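Glycosyltransferase Gtf1 (Streptococcus pneumoniae, PDB 4PQG) is a bacterial glycosyltransferase of the GT-B fold, with an extended beta-sheet domain inserted in its N-terminal half, modelled here with uridine-5'-diphosphate. Local coordinates at residues S151-Y159 with Y170-D178. Residues are numbered along the deposited sequence; the frame is centred on the assembly and turned at random.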
loop_
_atom_site.group_PDB
_atom_site.type_symbol
_atom_site.label_atom_id
_atom_site.label_comp_id
_atom_site.label_asym_id
_atom_site.label_seq_id
_atom_site.Cartn_x
_atom_site.Cartn_y
_atom_site.Cartn_z
ATOM N N SER A 151 17.760 -10.468 -9.818
ATOM C CA SER A 151 18.075 -9.064 -9.456
ATOM C C SER A 151 19.423 -8.781 -10.125
ATOM O O SER A 151 19.459 -8.616 -11.338
ATOM C CB SER A 151 18.109 -8.834 -7.939
ATOM O OG SER A 151 18.957 -9.765 -7.272
ATOM N N TYR A 152 20.524 -8.795 -9.374
ATOM C CA TYR A 152 21.865 -8.785 -10.006
ATOM C C TYR A 152 22.369 -10.210 -10.274
ATOM O O TYR A 152 23.366 -10.402 -10.965
ATOM C CB TYR A 152 22.880 -7.983 -9.190
ATOM C CG TYR A 152 23.070 -8.426 -7.738
ATOM C CD1 TYR A 152 24.106 -9.301 -7.370
ATOM C CD2 TYR A 152 22.245 -7.929 -6.728
ATOM C CE1 TYR A 152 24.280 -9.682 -6.038
ATOM C CE2 TYR A 152 22.419 -8.296 -5.398
ATOM C CZ TYR A 152 23.437 -9.166 -5.053
ATOM O OH TYR A 152 23.570 -9.511 -3.717
ATOM N N THR A 153 21.668 -11.196 -9.707
ATOM C CA THR A 153 21.881 -12.610 -10.021
ATOM C C THR A 153 20.561 -13.335 -9.753
ATOM O O THR A 153 19.607 -12.719 -9.272
ATOM C CB THR A 153 23.038 -13.226 -9.204
ATOM O OG1 THR A 153 23.345 -14.527 -9.715
ATOM C CG2 THR A 153 22.692 -13.315 -7.716
ATOM N N ARG A 154 20.500 -14.629 -10.061
ATOM C CA ARG A 154 19.310 -15.424 -9.732
ATOM C C ARG A 154 19.163 -15.599 -8.231
ATOM O O ARG A 154 20.034 -16.156 -7.584
ATOM C CB ARG A 154 19.353 -16.790 -10.410
ATOM C CG ARG A 154 18.213 -17.707 -9.965
ATOM C CD ARG A 154 18.300 -19.039 -10.676
ATOM N NE ARG A 154 19.444 -19.825 -10.227
ATOM C CZ ARG A 154 19.754 -21.016 -10.726
ATOM N NH1 ARG A 154 18.991 -21.541 -11.690
ATOM N NH2 ARG A 154 20.808 -21.695 -10.248
ATOM N N TYR A 155 18.040 -15.134 -7.686
ATOM C CA TYR A 155 17.774 -15.284 -6.272
ATOM C C TYR A 155 16.759 -16.396 -5.912
ATOM O O TYR A 155 16.740 -16.843 -4.777
ATOM C CB TYR A 155 17.361 -13.937 -5.652
ATOM C CG TYR A 155 16.058 -13.334 -6.178
ATOM C CD1 TYR A 155 14.809 -13.691 -5.633
ATOM C CD2 TYR A 155 16.081 -12.370 -7.176
ATOM C CE1 TYR A 155 13.630 -13.109 -6.093
ATOM C CE2 TYR A 155 14.912 -11.789 -7.651
ATOM C CZ TYR A 155 13.693 -12.157 -7.110
ATOM O OH TYR A 155 12.567 -11.543 -7.602
ATOM N N CYS A 156 15.940 -16.822 -6.877
ATOM C CA CYS A 156 14.916 -17.851 -6.660
ATOM C C CYS A 156 14.690 -18.690 -7.927
ATOM O O CYS A 156 14.719 -18.151 -9.056
ATOM C CB CYS A 156 13.593 -17.184 -6.213
ATOM S SG CYS A 156 12.171 -18.293 -6.054
ATOM N N SER A 157 14.478 -20.000 -7.741
ATOM C CA SER A 157 13.933 -20.876 -8.789
ATOM C C SER A 157 12.646 -21.563 -8.322
ATOM O O SER A 157 12.517 -21.942 -7.155
ATOM C CB SER A 157 14.923 -21.956 -9.213
ATOM O OG SER A 157 16.019 -21.409 -9.902
ATOM N N GLU A 158 11.702 -21.692 -9.240
ATOM C CA GLU A 158 10.504 -22.471 -9.040
ATOM C C GLU A 158 10.537 -23.674 -9.962
ATOM O O GLU A 158 10.852 -23.546 -11.146
ATOM C CB GLU A 158 9.251 -21.650 -9.341
ATOM C CG GLU A 158 8.963 -20.551 -8.338
ATOM C CD GLU A 158 7.712 -19.779 -8.691
ATOM O OE1 GLU A 158 7.540 -19.419 -9.873
ATOM O OE2 GLU A 158 6.905 -19.525 -7.775
ATOM N N TYR A 159 10.145 -24.818 -9.411
ATOM C CA TYR A 159 10.154 -26.090 -10.110
ATOM C C TYR A 159 8.726 -26.590 -10.279
ATOM O O TYR A 159 7.933 -26.540 -9.335
ATOM C CB TYR A 159 11.018 -27.111 -9.363
ATOM C CG TYR A 159 12.432 -26.610 -9.152
ATOM C CD1 TYR A 159 13.387 -26.711 -10.163
ATOM C CD2 TYR A 159 12.796 -25.986 -7.959
ATOM C CE1 TYR A 159 14.684 -26.238 -9.970
ATOM C CE2 TYR A 159 14.080 -25.503 -7.759
ATOM C CZ TYR A 159 15.017 -25.639 -8.760
ATOM O OH TYR A 159 16.279 -25.156 -8.556
ATOM N N TYR A 170 5.817 -27.407 -7.447
ATOM C CA TYR A 170 6.113 -28.243 -6.269
ATOM C C TYR A 170 7.245 -27.766 -5.348
ATOM O O TYR A 170 7.297 -28.158 -4.174
ATOM C CB TYR A 170 6.300 -29.718 -6.646
ATOM C CG TYR A 170 7.422 -29.993 -7.605
ATOM C CD1 TYR A 170 8.709 -30.282 -7.140
ATOM C CD2 TYR A 170 7.203 -29.986 -8.988
ATOM C CE1 TYR A 170 9.754 -30.549 -8.019
ATOM C CE2 TYR A 170 8.245 -30.251 -9.876
ATOM C CZ TYR A 170 9.518 -30.534 -9.387
ATOM O OH TYR A 170 10.551 -30.799 -10.265
ATOM N N GLN A 171 8.151 -26.946 -5.866
ATOM C CA GLN A 171 9.319 -26.528 -5.074
ATOM C C GLN A 171 9.758 -25.130 -5.462
ATOM O O GLN A 171 9.743 -24.771 -6.651
ATOM C CB GLN A 171 10.488 -27.506 -5.273
ATOM C CG GLN A 171 11.760 -27.219 -4.470
ATOM C CD GLN A 171 12.779 -28.343 -4.598
ATOM O OE1 GLN A 171 12.402 -29.508 -4.668
ATOM N NE2 GLN A 171 14.077 -27.996 -4.646
ATOM N N ARG A 172 10.140 -24.357 -4.447
ATOM C CA ARG A 172 10.808 -23.071 -4.634
ATOM C C ARG A 172 12.126 -23.119 -3.898
ATOM O O ARG A 172 12.161 -23.520 -2.740
ATOM C CB ARG A 172 9.992 -21.949 -4.008
ATOM C CG ARG A 172 8.748 -21.593 -4.748
ATOM C CD ARG A 172 8.452 -20.125 -4.505
ATOM N NE ARG A 172 7.202 -19.767 -5.153
ATOM C CZ ARG A 172 6.013 -19.727 -4.558
ATOM N NH1 ARG A 172 5.873 -20.024 -3.273
ATOM N NH2 ARG A 172 4.946 -19.374 -5.267
ATOM N N THR A 173 13.202 -22.686 -4.542
ATOM C CA THR A 173 14.516 -22.686 -3.893
ATOM C C THR A 173 15.061 -21.261 -3.923
ATOM O O THR A 173 14.929 -20.580 -4.936
ATOM C CB THR A 173 15.500 -23.663 -4.592
ATOM O OG1 THR A 173 15.061 -25.010 -4.407
ATOM C CG2 THR A 173 16.932 -23.532 -4.031
ATOM N N PHE A 174 15.650 -20.828 -2.814
ATOM C CA PHE A 174 16.303 -19.517 -2.721
ATOM C C PHE A 174 17.815 -19.685 -2.625
ATOM O O PHE A 174 18.303 -20.595 -1.933
ATOM C CB PHE A 174 15.727 -18.684 -1.561
ATOM C CG PHE A 174 14.349 -18.139 -1.854
ATOM C CD1 PHE A 174 14.188 -16.842 -2.338
ATOM C CD2 PHE A 174 13.216 -18.939 -1.707
ATOM C CE1 PHE A 174 12.929 -16.352 -2.656
ATOM C CE2 PHE A 174 11.953 -18.451 -2.011
ATOM C CZ PHE A 174 11.809 -17.151 -2.493
ATOM N N TYR A 175 18.538 -18.801 -3.309
ATOM C CA TYR A 175 19.990 -18.910 -3.475
ATOM C C TYR A 175 20.775 -17.802 -2.783
ATOM O O TYR A 175 20.238 -16.701 -2.498
ATOM C CB TYR A 175 20.361 -18.892 -4.962
ATOM C CG TYR A 175 19.718 -20.007 -5.734
ATOM C CD1 TYR A 175 20.313 -21.261 -5.795
ATOM C CD2 TYR A 175 18.508 -19.799 -6.413
ATOM C CE1 TYR A 175 19.721 -22.299 -6.485
ATOM C CE2 TYR A 175 17.904 -20.824 -7.119
ATOM C CZ TYR A 175 18.515 -22.077 -7.139
ATOM O OH TYR A 175 17.924 -23.110 -7.827
ATOM N N ASN A 176 22.049 -18.112 -2.524
ATOM C CA ASN A 176 23.050 -17.098 -2.200
ATOM C C ASN A 176 23.688 -16.544 -3.475
ATOM O O ASN A 176 23.486 -17.089 -4.565
ATOM C CB ASN A 176 24.140 -17.694 -1.288
ATOM C CG ASN A 176 23.720 -17.762 0.169
ATOM O OD1 ASN A 176 22.838 -17.032 0.624
ATOM N ND2 ASN A 176 24.360 -18.646 0.916
ATOM N N GLU A 177 24.474 -15.472 -3.338
ATOM C CA GLU A 177 25.177 -14.867 -4.482
ATOM C C GLU A 177 25.979 -15.844 -5.334
ATOM O O GLU A 177 25.971 -15.744 -6.567
ATOM C CB GLU A 177 26.115 -13.753 -4.023
ATOM C CG GLU A 177 25.403 -12.504 -3.555
ATOM C CD GLU A 177 26.376 -11.369 -3.289
ATOM O OE1 GLU A 177 27.561 -11.635 -2.982
ATOM O OE2 GLU A 177 25.957 -10.205 -3.394
ATOM N N ASP A 178 26.643 -16.799 -4.688
ATOM C CA ASP A 178 27.539 -17.717 -5.400
ATOM C C ASP A 178 26.803 -18.847 -6.118
ATOM O O ASP A 178 27.441 -19.720 -6.696
ATOM C CB ASP A 178 28.609 -18.292 -4.458
ATOM C CG ASP A 178 28.020 -19.137 -3.345
ATOM O OD1 ASP A 178 26.793 -19.401 -3.336
ATOM O OD2 ASP A 178 28.797 -19.521 -2.447
HETATM O O HOH W 1 22.712 -16.783 -7.231
HETATM O O HOH W 2 17.699 -15.233 -2.484
#
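The ring of Tyr175 is wedged between two neighbours: the guanidinium of Arg154 lies flat on one face, with planes 13° apart and Arg154 CZ 4.3 Å from the Tyr175 ring centroid (a cation-pi stack), and Thr173 CG2 lies over the opposite face, toward its rim. Arg154 reaches this face because its chain, extended as far as CD, bends at chi3 (70°); its NH1 is also salt-bridged to Asp148, a second partner that would limit its rotation. At the far end of the ring, Tyr159 arrives from the opposite direction, and its OH donates to Tyr175 OH at 2.7 Å. Tyr175 OH in turn makes a weak bond to Ser157 OG, whose stronger partner is Asp148. Thr173 OG1 sits at the Tyr159 ring edge, 3.5 Å from Tyr159 CE2, and accepts from Gln171 NE2 as well as bonding Asp184. Ser157, Tyr159, Gln171 and Thr173 share one face of a beta hairpin, strands 154-163 and 166-175, central in the extended antiparallel sheet. Hydrogen-bonded pair Ser157-Thr173 alternates with non-hydrogen-bonded pairs Cys156-Phe174 and Glu158-Arg172. A classic beta bulge breaks the regular pairing where Tyr170 and Gln171 both face Tyr159: Tyr170 N gives Tyr159 O a 3.0 Å bond and Gln171 N a weak one, while the Tyr170 ring receives Tyr159 CB over its face. On the other side of the sheet, Cys156 fills the hollow over Phe174, SG 4.0 Å from the ring centroid and 21° off its normal. Beyond it Glu158 and Arg172 run side by side into a salt bridge: Glu158 OE2 lies near the guanidinium plane of Arg172 and accepts NE on its anti lone pair at 2.6 Å; Glu158 OE1 bonds Tyr149. Past the strand ends, Tyr152 OH donates to Glu177 OE2 at 2.5 Å, with ring and carboxylate nearly perpendicular.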